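Local coordinates for putative nucleic acid-binding lipoprotein (Klebsiella pneumoniae subsp. pneumoniae MGH 78578, PDB 3F1Z) that is of unknown function but is a putative lipoprotein with an OB-fold, which suggests that it may bind nucleic acid, at residues A[51-56]-A[108-113]; A[55-60]-A[76-81]; A[86-91]-A[121-126]. All blocks are in the same frame, centred on the assembly; numbering follows the deposited sequence.

Contact 1. Residues A[51-56]-A[108-113]; sequences WVKVRG and VATIVG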
loop_
_atom_site.group_PDB
_atom_site.type_symbol
_atom_site.label_atom_id
_atom_site.label_comp_id
_atom_site.label_asym_id
_atom_site.label_seq_id
_atom_site.Cartn_x
_atom_site.Cartn_y
_atom_site.Cartn_z
ATOM N N TRP A 51 -6.618 -6.605 5.408
ATOM C CA TRP A 51 -5.591 -6.657 4.398
ATOM C C TRP A 51 -6.229 -6.409 3.065
ATOM O O TRP A 51 -7.289 -6.917 2.805
ATOM C CB TRP A 51 -4.944 -8.037 4.407
ATOM C CG TRP A 51 -4.191 -8.343 5.677
ATOM C CD1 TRP A 51 -4.715 -8.887 6.824
ATOM C CD2 TRP A 51 -2.797 -8.141 5.925
ATOM N NE1 TRP A 51 -3.718 -9.040 7.766
ATOM C CE2 TRP A 51 -2.536 -8.584 7.242
ATOM C CE3 TRP A 51 -1.750 -7.617 5.171
ATOM C CZ2 TRP A 51 -1.265 -8.516 7.823
ATOM C CZ3 TRP A 51 -0.478 -7.538 5.743
ATOM C CH2 TRP A 51 -0.243 -8.000 7.057
ATOM N N VAL A 52 -5.582 -5.622 2.219
ATOM C CA VAL A 52 -6.077 -5.378 0.899
ATOM C C VAL A 52 -4.966 -5.639 -0.109
ATOM O O VAL A 52 -3.801 -5.470 0.210
ATOM C CB VAL A 52 -6.666 -3.963 0.770
ATOM C CG1 VAL A 52 -7.936 -3.830 1.689
ATOM C CG2 VAL A 52 -5.631 -2.919 1.047
ATOM N N LYS A 53 -5.351 -6.066 -1.311
ATOM C CA LYS A 53 -4.435 -6.358 -2.418
ATOM C C LYS A 53 -4.718 -5.313 -3.501
ATOM O O LYS A 53 -5.803 -5.304 -4.121
ATOM C CB LYS A 53 -4.659 -7.801 -2.905
ATOM C CG LYS A 53 -3.657 -8.232 -3.940
ATOM C CD LYS A 53 -3.609 -9.737 -4.173
ATOM C CE LYS A 53 -4.683 -10.239 -5.062
ATOM N NZ LYS A 53 -4.430 -11.672 -5.446
ATOM N N VAL A 54 -3.782 -4.390 -3.695
ATOM C CA VAL A 54 -3.995 -3.228 -4.597
ATOM C C VAL A 54 -2.999 -3.266 -5.743
ATOM O O VAL A 54 -1.806 -3.487 -5.535
ATOM C CB VAL A 54 -3.856 -1.894 -3.831
ATOM C CG1 VAL A 54 -4.173 -0.655 -4.745
ATOM C CG2 VAL A 54 -4.745 -1.881 -2.603
ATOM N N ARG A 55 -3.503 -3.048 -6.956
ATOM C CA ARG A 55 -2.702 -3.066 -8.178
ATOM C C ARG A 55 -2.578 -1.641 -8.683
ATOM O O ARG A 55 -3.533 -0.874 -8.597
ATOM C CB ARG A 55 -3.397 -3.944 -9.194
ATOM C CG ARG A 55 -2.762 -4.044 -10.560
ATOM C CD ARG A 55 -3.484 -5.152 -11.299
ATOM N NE ARG A 55 -2.958 -5.398 -12.621
ATOM C CZ ARG A 55 -3.331 -4.699 -13.660
ATOM N NH1 ARG A 55 -4.201 -3.755 -13.471
ATOM N NH2 ARG A 55 -2.845 -4.923 -14.854
ATOM N N GLY A 56 -1.411 -1.283 -9.210
ATOM C CA GLY A 56 -1.146 0.109 -9.634
ATOM C C GLY A 56 0.247 0.294 -10.212
ATOM O O GLY A 56 0.984 -0.653 -10.373
ATOM N N VAL A 108 3.999 -1.630 -13.267
ATOM C CA VAL A 108 2.781 -2.008 -12.585
ATOM C C VAL A 108 3.165 -3.024 -11.524
ATOM O O VAL A 108 4.038 -3.840 -11.746
ATOM C CB VAL A 108 1.742 -2.611 -13.586
ATOM C CG1 VAL A 108 0.552 -3.182 -12.873
ATOM C CG2 VAL A 108 1.295 -1.566 -14.583
ATOM N N ALA A 109 2.573 -2.947 -10.346
ATOM C CA ALA A 109 2.814 -3.949 -9.308
ATOM C C ALA A 109 1.525 -4.175 -8.541
ATOM O O ALA A 109 0.612 -3.368 -8.627
ATOM C CB ALA A 109 3.902 -3.518 -8.353
ATOM N N THR A 110 1.492 -5.265 -7.779
ATOM C CA THR A 110 0.391 -5.618 -6.928
ATOM C C THR A 110 0.998 -5.898 -5.595
ATOM O O THR A 110 1.908 -6.717 -5.477
ATOM C CB THR A 110 -0.342 -6.867 -7.420
ATOM O OG1 THR A 110 -0.751 -6.652 -8.766
ATOM C CG2 THR A 110 -1.608 -7.160 -6.559
ATOM N N ILE A 111 0.463 -5.233 -4.578
ATOM C CA ILE A 111 0.972 -5.325 -3.227
ATOM C C ILE A 111 -0.167 -5.513 -2.231
ATOM O O ILE A 111 -1.213 -4.865 -2.325
ATOM C CB ILE A 111 1.731 -4.031 -2.892
ATOM C CG1 ILE A 111 2.798 -3.761 -3.967
ATOM C CG2 ILE A 111 2.354 -4.084 -1.474
ATOM C CD1 ILE A 111 3.661 -2.532 -3.736
ATOM N N VAL A 112 0.019 -6.452 -1.312
ATOM C CA VAL A 112 -0.913 -6.709 -0.230
ATOM C C VAL A 112 -0.405 -5.904 0.949
ATOM O O VAL A 112 0.791 -5.901 1.209
ATOM C CB VAL A 112 -0.937 -8.167 0.179
ATOM C CG1 VAL A 112 -1.931 -8.395 1.413
ATOM C CG2 VAL A 112 -1.403 -8.932 -0.931
ATOM N N GLY A 113 -1.297 -5.236 1.667
ATOM C CA GLY A 113 -0.897 -4.448 2.809
ATOM C C GLY A 113 -2.027 -4.390 3.786
ATOM O O GLY A 113 -3.175 -4.712 3.410
#

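Contact 2. Residues A[55-60]-A[76-81]; sequences RGVIVD and TMRDEQ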
loop_
_atom_site.group_PDB
_atom_site.type_symbol
_atom_site.label_atom_id
_atom_site.label_comp_id
_atom_site.label_asym_id
_atom_site.label_seq_id
_atom_site.Cartn_x
_atom_site.Cartn_y
_atom_site.Cartn_z
ATOM N N ARG A 55 -3.503 -3.048 -6.956
ATOM C CA ARG A 55 -2.702 -3.066 -8.178
ATOM C C ARG A 55 -2.578 -1.641 -8.683
ATOM O O ARG A 55 -3.533 -0.874 -8.597
ATOM C CB ARG A 55 -3.397 -3.944 -9.194
ATOM C CG ARG A 55 -2.762 -4.044 -10.560
ATOM C CD ARG A 55 -3.484 -5.152 -11.299
ATOM N NE ARG A 55 -2.958 -5.398 -12.621
ATOM C CZ ARG A 55 -3.331 -4.699 -13.660
ATOM N NH1 ARG A 55 -4.201 -3.755 -13.471
ATOM N NH2 ARG A 55 -2.845 -4.923 -14.854
ATOM N N GLY A 56 -1.411 -1.283 -9.210
ATOM C CA GLY A 56 -1.146 0.109 -9.634
ATOM C C GLY A 56 0.247 0.294 -10.212
ATOM O O GLY A 56 0.984 -0.653 -10.373
ATOM N N VAL A 57 0.588 1.525 -10.553
ATOM C CA VAL A 57 1.880 1.825 -11.109
ATOM C C VAL A 57 2.694 2.506 -10.033
ATOM O O VAL A 57 2.264 3.497 -9.448
ATOM C CB VAL A 57 1.813 2.745 -12.365
ATOM C CG1 VAL A 57 3.210 3.067 -12.826
ATOM C CG2 VAL A 57 1.064 2.085 -13.499
ATOM N N ILE A 58 3.884 1.962 -9.794
ATOM C CA ILE A 58 4.781 2.484 -8.816
ATOM C C ILE A 58 5.379 3.753 -9.408
ATOM O O ILE A 58 5.887 3.730 -10.526
ATOM C CB ILE A 58 5.880 1.475 -8.476
ATOM C CG1 ILE A 58 5.253 0.203 -7.890
ATOM C CG2 ILE A 58 6.894 2.085 -7.475
ATOM C CD1 ILE A 58 4.322 0.442 -6.672
ATOM N N VAL A 59 5.289 4.850 -8.659
ATOM C CA VAL A 59 5.827 6.131 -9.083
ATOM C C VAL A 59 6.936 6.659 -8.163
ATOM O O VAL A 59 7.577 7.666 -8.479
ATOM C CB VAL A 59 4.725 7.211 -9.208
ATOM C CG1 VAL A 59 3.802 6.853 -10.364
ATOM C CG2 VAL A 59 3.973 7.343 -7.928
ATOM N N ASP A 60 7.151 6.023 -7.019
ATOM C CA ASP A 60 8.261 6.421 -6.188
ATOM C C ASP A 60 8.585 5.304 -5.222
ATOM O O ASP A 60 7.695 4.670 -4.675
ATOM C CB ASP A 60 7.969 7.707 -5.435
ATOM C CG ASP A 60 9.196 8.245 -4.701
ATOM O OD1 ASP A 60 10.121 8.735 -5.399
ATOM O OD2 ASP A 60 9.230 8.184 -3.424
ATOM N N THR A 76 5.263 4.391 -3.342
ATOM C CA THR A 76 4.089 5.171 -3.706
ATOM C C THR A 76 3.545 4.638 -5.017
ATOM O O THR A 76 4.305 4.418 -5.964
ATOM C CB THR A 76 4.422 6.660 -3.884
ATOM O OG1 THR A 76 5.123 7.115 -2.743
ATOM C CG2 THR A 76 3.169 7.516 -4.068
HETATM N N MSE A 77 2.219 4.527 -5.092
HETATM C CA MSE A 77 1.539 3.888 -6.208
HETATM C C MSE A 77 0.440 4.778 -6.729
HETATM O O MSE A 77 -0.297 5.363 -5.926
HETATM C CB MSE A 77 0.929 2.577 -5.685
HETATM C CG MSE A 77 0.287 1.719 -6.723
HETATM SE SE MSE A 77 -0.735 0.230 -5.970
HETATM C CE MSE A 77 0.700 -1.108 -5.907
ATOM N N ARG A 78 0.321 4.896 -8.056
ATOM C CA ARG A 78 -0.811 5.627 -8.634
ATOM C C ARG A 78 -1.758 4.649 -9.337
ATOM O O ARG A 78 -1.351 3.538 -9.691
ATOM C CB ARG A 78 -0.343 6.654 -9.650
ATOM C CG ARG A 78 0.272 6.078 -10.921
ATOM C CD ARG A 78 0.279 7.156 -12.004
ATOM N NE ARG A 78 1.040 6.777 -13.181
ATOM C CZ ARG A 78 0.592 6.005 -14.160
ATOM N NH1 ARG A 78 -0.642 5.490 -14.129
ATOM N NH2 ARG A 78 1.395 5.730 -15.184
ATOM N N ASP A 79 -3.001 5.073 -9.574
ATOM C CA ASP A 79 -3.941 4.245 -10.307
ATOM C C ASP A 79 -3.387 3.894 -11.710
ATOM O O ASP A 79 -2.875 4.743 -12.433
ATOM C CB ASP A 79 -5.260 4.952 -10.487
ATOM C CG ASP A 79 -6.348 4.017 -11.004
ATOM O OD1 ASP A 79 -6.981 3.334 -10.153
ATOM O OD2 ASP A 79 -6.566 3.984 -12.256
ATOM N N GLU A 80 -3.514 2.638 -12.085
ATOM C CA GLU A 80 -3.036 2.167 -13.379
ATOM C C GLU A 80 -3.658 2.874 -14.580
ATOM O O GLU A 80 -3.022 2.991 -15.623
ATOM C CB GLU A 80 -3.341 0.687 -13.525
ATOM C CG GLU A 80 -2.747 0.065 -14.756
ATOM C CD GLU A 80 -3.604 -1.004 -15.273
ATOM O OE1 GLU A 80 -4.570 -1.267 -14.574
ATOM O OE2 GLU A 80 -3.355 -1.546 -16.361
ATOM N N GLN A 81 -4.897 3.317 -14.467
ATOM C CA GLN A 81 -5.529 4.004 -15.581
ATOM C C GLN A 81 -5.780 5.483 -15.234
ATOM O O GLN A 81 -6.625 6.106 -15.837
ATOM C CB GLN A 81 -6.857 3.295 -15.934
ATOM C CG GLN A 81 -6.755 1.765 -16.218
ATOM C CD GLN A 81 -8.125 1.145 -16.647
ATOM O OE1 GLN A 81 -8.269 0.607 -17.782
ATOM N NE2 GLN A 81 -9.152 1.270 -15.760
HETATM O O HOH W 1 -4.719 0.858 -10.195
HETATM O O HOH W 2 7.677 6.652 -2.111
#

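Contact 3. Residues A[86-91]-A[121-126]; sequences KRLTFN and STIPTL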
loop_
_atom_site.group_PDB
_atom_site.type_symbol
_atom_site.label_atom_id
_atom_site.label_comp_id
_atom_site.label_asym_id
_atom_site.label_seq_id
_atom_site.Cartn_x
_atom_site.Cartn_y
_atom_site.Cartn_z
ATOM N N LYS A 86 -5.066 10.612 -6.789
ATOM C CA LYS A 86 -4.547 10.366 -5.478
ATOM C C LYS A 86 -3.601 9.171 -5.485
ATOM O O LYS A 86 -3.835 8.193 -6.186
ATOM C CB LYS A 86 -5.692 10.133 -4.490
ATOM C CG LYS A 86 -6.534 11.374 -4.239
ATOM C CD LYS A 86 -7.641 11.124 -3.184
ATOM C CE LYS A 86 -8.518 12.387 -3.036
ATOM N NZ LYS A 86 -9.730 12.165 -2.182
ATOM N N ARG A 87 -2.542 9.247 -4.686
ATOM C CA ARG A 87 -1.579 8.177 -4.600
ATOM C C ARG A 87 -1.762 7.351 -3.336
ATOM O O ARG A 87 -2.242 7.851 -2.300
ATOM C CB ARG A 87 -0.172 8.741 -4.574
ATOM C CG ARG A 87 0.203 9.747 -5.658
ATOM C CD ARG A 87 -0.328 9.404 -7.041
ATOM N NE ARG A 87 0.525 9.963 -8.099
ATOM C CZ ARG A 87 0.122 10.327 -9.308
ATOM N NH1 ARG A 87 -1.164 10.288 -9.638
ATOM N NH2 ARG A 87 1.015 10.786 -10.168
ATOM N N LEU A 88 -1.360 6.086 -3.404
ATOM C CA LEU A 88 -1.419 5.218 -2.248
ATOM C C LEU A 88 0.040 4.926 -1.871
ATOM O O LEU A 88 0.865 4.686 -2.772
ATOM C CB LEU A 88 -2.151 3.953 -2.632
ATOM C CG LEU A 88 -2.263 2.844 -1.593
ATOM C CD1 LEU A 88 -3.065 3.295 -0.390
ATOM C CD2 LEU A 88 -2.865 1.615 -2.267
ATOM N N THR A 89 0.370 4.953 -0.581
ATOM C CA THR A 89 1.725 4.659 -0.158
ATOM C C THR A 89 1.707 3.417 0.715
ATOM O O THR A 89 0.692 3.118 1.353
ATOM C CB THR A 89 2.329 5.778 0.683
ATOM O OG1 THR A 89 1.425 6.016 1.801
ATOM C CG2 THR A 89 2.525 7.076 -0.142
ATOM N N PHE A 90 2.843 2.721 0.726
ATOM C CA PHE A 90 3.060 1.535 1.489
ATOM C C PHE A 90 4.341 1.715 2.280
ATOM O O PHE A 90 5.316 2.230 1.777
ATOM C CB PHE A 90 3.294 0.357 0.555
ATOM C CG PHE A 90 2.143 0.033 -0.331
ATOM C CD1 PHE A 90 1.895 0.775 -1.455
ATOM C CD2 PHE A 90 1.383 -1.085 -0.091
ATOM C CE1 PHE A 90 0.861 0.480 -2.272
ATOM C CE2 PHE A 90 0.359 -1.401 -0.917
ATOM C CZ PHE A 90 0.088 -0.604 -2.000
ATOM N N ASN A 91 4.376 1.205 3.489
ATOM C CA ASN A 91 5.535 1.384 4.355
ATOM C C ASN A 91 6.141 0.028 4.600
ATOM O O ASN A 91 5.550 -0.794 5.309
ATOM C CB ASN A 91 5.085 2.006 5.663
ATOM C CG ASN A 91 6.221 2.304 6.599
ATOM O OD1 ASN A 91 7.201 1.623 6.613
ATOM N ND2 ASN A 91 6.083 3.359 7.388
ATOM N N SER A 121 -4.229 12.627 8.049
ATOM C CA SER A 121 -4.175 12.229 6.683
ATOM C C SER A 121 -5.565 11.772 6.256
ATOM O O SER A 121 -6.435 11.561 7.115
ATOM C CB SER A 121 -3.160 11.102 6.536
ATOM O OG SER A 121 -3.124 10.785 5.187
ATOM N N THR A 122 -5.778 11.708 4.941
ATOM C CA THR A 122 -7.039 11.232 4.371
ATOM C C THR A 122 -6.808 9.946 3.589
ATOM O O THR A 122 -7.736 9.244 3.235
ATOM C CB THR A 122 -7.680 12.264 3.465
ATOM O OG1 THR A 122 -6.814 12.535 2.367
ATOM C CG2 THR A 122 -7.951 13.553 4.215
ATOM N N ILE A 123 -5.549 9.621 3.350
ATOM C CA ILE A 123 -5.186 8.397 2.631
ATOM C C ILE A 123 -4.349 7.520 3.539
ATOM O O ILE A 123 -3.464 7.993 4.253
ATOM C CB ILE A 123 -4.424 8.731 1.326
ATOM C CG1 ILE A 123 -5.360 9.529 0.417
ATOM C CG2 ILE A 123 -4.015 7.473 0.637
ATOM C CD1 ILE A 123 -4.645 10.231 -0.720
ATOM N N PRO A 124 -4.671 6.247 3.577
ATOM C CA PRO A 124 -3.869 5.346 4.389
ATOM C C PRO A 124 -2.512 5.029 3.798
ATOM O O PRO A 124 -2.352 5.035 2.595
ATOM C CB PRO A 124 -4.689 4.052 4.391
ATOM C CG PRO A 124 -5.527 4.115 3.265
ATOM C CD PRO A 124 -5.777 5.549 2.920
ATOM N N THR A 125 -1.546 4.811 4.668
ATOM C CA THR A 125 -0.254 4.264 4.301
ATOM C C THR A 125 -0.368 2.809 4.753
ATOM O O THR A 125 -0.512 2.527 5.950
ATOM C CB THR A 125 0.914 4.979 4.997
ATOM O OG1 THR A 125 0.935 6.345 4.569
ATOM C CG2 THR A 125 2.228 4.319 4.590
ATOM N N LEU A 126 -0.389 1.902 3.788
ATOM C CA LEU A 126 -0.523 0.486 4.066
ATOM C C LEU A 126 0.768 -0.034 4.732
ATOM O O LEU A 126 1.877 0.348 4.335
ATOM C CB LEU A 126 -0.891 -0.292 2.799
ATOM C CG LEU A 126 -2.306 0.015 2.292
ATOM C CD1 LEU A 126 -2.655 -0.813 1.059
ATOM C CD2 LEU A 126 -3.311 -0.245 3.383
#

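Contact 1. Residues A[51-56]-A[108-113]
With chi1 at -174°, CG of Lys53 stands anti to the backbone N, and CG2 of Thr110 has the same relation to its own N; the two carbons meet 3.5 Å apart, Lys53 CG to Thr110 CG2. Val112 CG2 touches the same lysine methylenes, while the chain bends at chi3 and carries NZ off to the carbonyl of Val21. Arg55, extended from CG to NE, passes Thr110 OG1 with its CG; Val108 CG1 lies over one face of its guanidinium, whose NH1 forms a salt bridge with Glu80. At the other end Val112 CG1 comes obliquely to the Trp51 ring, 3.8 Å from CE3. The strands run antiparallel, axes 165° apart. Val52 with Gly113, Val54 with Ile111 and Gly56 with Ala109 each exchange two N-H...O bonds; the straightest is Val54 N to Ile111 O, 2.9 Å. On the sheet's other face Phe32, Leu88 and Phe90 meet Val52, Val54 and Ile111. That face is apolar and probably turned into the barrel; on the first, lysine and arginine stems pack on Thr110 while their charged ends find partners beyond. Six backbone bonds hold the three pairs, and Tyr27, Lys130 and Val132 serve the alternate residues.

Contact 2. Residues A[55-60]-A[76-81]
The guanidinium of Arg78 lies with one face over Val57, whose CB sits 3.9 Å above the plane near its centre; Glu80 O is at the edge, in plane. NH1 of the same group donates to Asp79 O, 2.9 Å away and also close to the plane, helping to fix the group's rotation. Val57 and Arg78 run side by side, pointing the same way, and Val59 CG1 packs across the arginine stem at CG, roughly at a right angle. The second guanidinium, that of Arg55, is met near its edge by Glu80 OE1, 2.7 Å from NH1, in a salt bridge. Its plane and the carboxylate's are 87° apart, and NH1 reaches OE1 from above the carboxylate plane. On the face opposite to Val57 and Arg78, selenomethionine Met77, CG anti to its N (chi1 -175°), lays CG 3.6 Å from Gly56 CA and brings CE to Ile58 CD1. Val57 and Arg78 exchange two backbone bonds. Farther on, Val59 and Asp60 both face Thr76 in a classic beta bulge: Thr76 O accepts from Val59 N at 2.9 Å and weakly from Asp60 N, and Thr76 N donates to Asp60 O at 2.8 Å. A water bonded to Thr76 OG1 lies close to Asp60 OD2, a doubtful link; OD2 has a salt bridge to Arg62. At Asp79 and Glu80, a second water donates to Arg55 O and accepts from Glu80 N, while Asp79 OD2 closes an Asx turn on Gln81 N. Val57 and Val59 thus shield the stem and one face of Arg78 while Asp79 O takes an N-H, and the salt bridge of Arg55 with Glu80 would partly balance the charges at the turn.

Contact 3. Residues A[86-91]-A[121-126]
A parallel strand pairing in the curled sheet of the OB-fold joins 88-93 to the short strand 125-127, and Phe90 and Leu126 form its clear bridge. Leu126 is gripped at both backbone polar atoms: its N donates to Thr89 O at 2.9 Å, and its O accepts from Asn91 N at 2.8 Å, the latter bond almost in line with the carbonyl. On the inner face Leu126 lies beside Phe90, pointing the same way, with CD1 3.7 Å from Phe90 CE2 and oblique to the ring. The same CD1 meets Leu88 CD2, and Val52 touches this leucine from strand 51-65. On the other face Thr89 OG1 and Thr125 OG1 share a hydrogen bond of 2.8 Å. Thr89 OG1 can reach it because chi1 of 55° places the hydroxyl between the backbone N and the carbonyl carbon; Thr125 CG2 packs close to the same oxygen and against Asn91 CB. Earlier in the chain Ile123 takes over, with CG2 3.5 Å from Arg87 O and CD1 3.9 Å from Lys86 CB. The aliphatic stem of Lys86 runs across this isoleucine, and its NZ goes on to Thr37 OG1. Leu33 of helix 29-38 touches both Lys86 and Ile123. Parallel pairing of the third strand of the barrel (88-93) with the fifth (125-127), closing it round an apolar interior, is typical of the OB-fold.

All three contacts lie in one curled sheet, with centres about 10 to 12 Å apart. Contacts 1 and 2 both start from strand 51-65 and share Arg55 and Gly56: its first half pairs with 108-114, the next part with 71-78. Strand 71-78 is in turn the neighbour of 88-93, from which contact 3 reaches 125-127. Along the chain contact 2 closes before contact 3 opens, whereas the segments of contacts 1 and 3 alternate. Their inner faces merge: Met77 CE reaches Ile111 CG1, Ile111 CG2 meets Phe90 CE2, and Val52 CG2 meets Leu126 CD1. Distant parts of the chain thus build one apolar interior, as expected of an OB-fold.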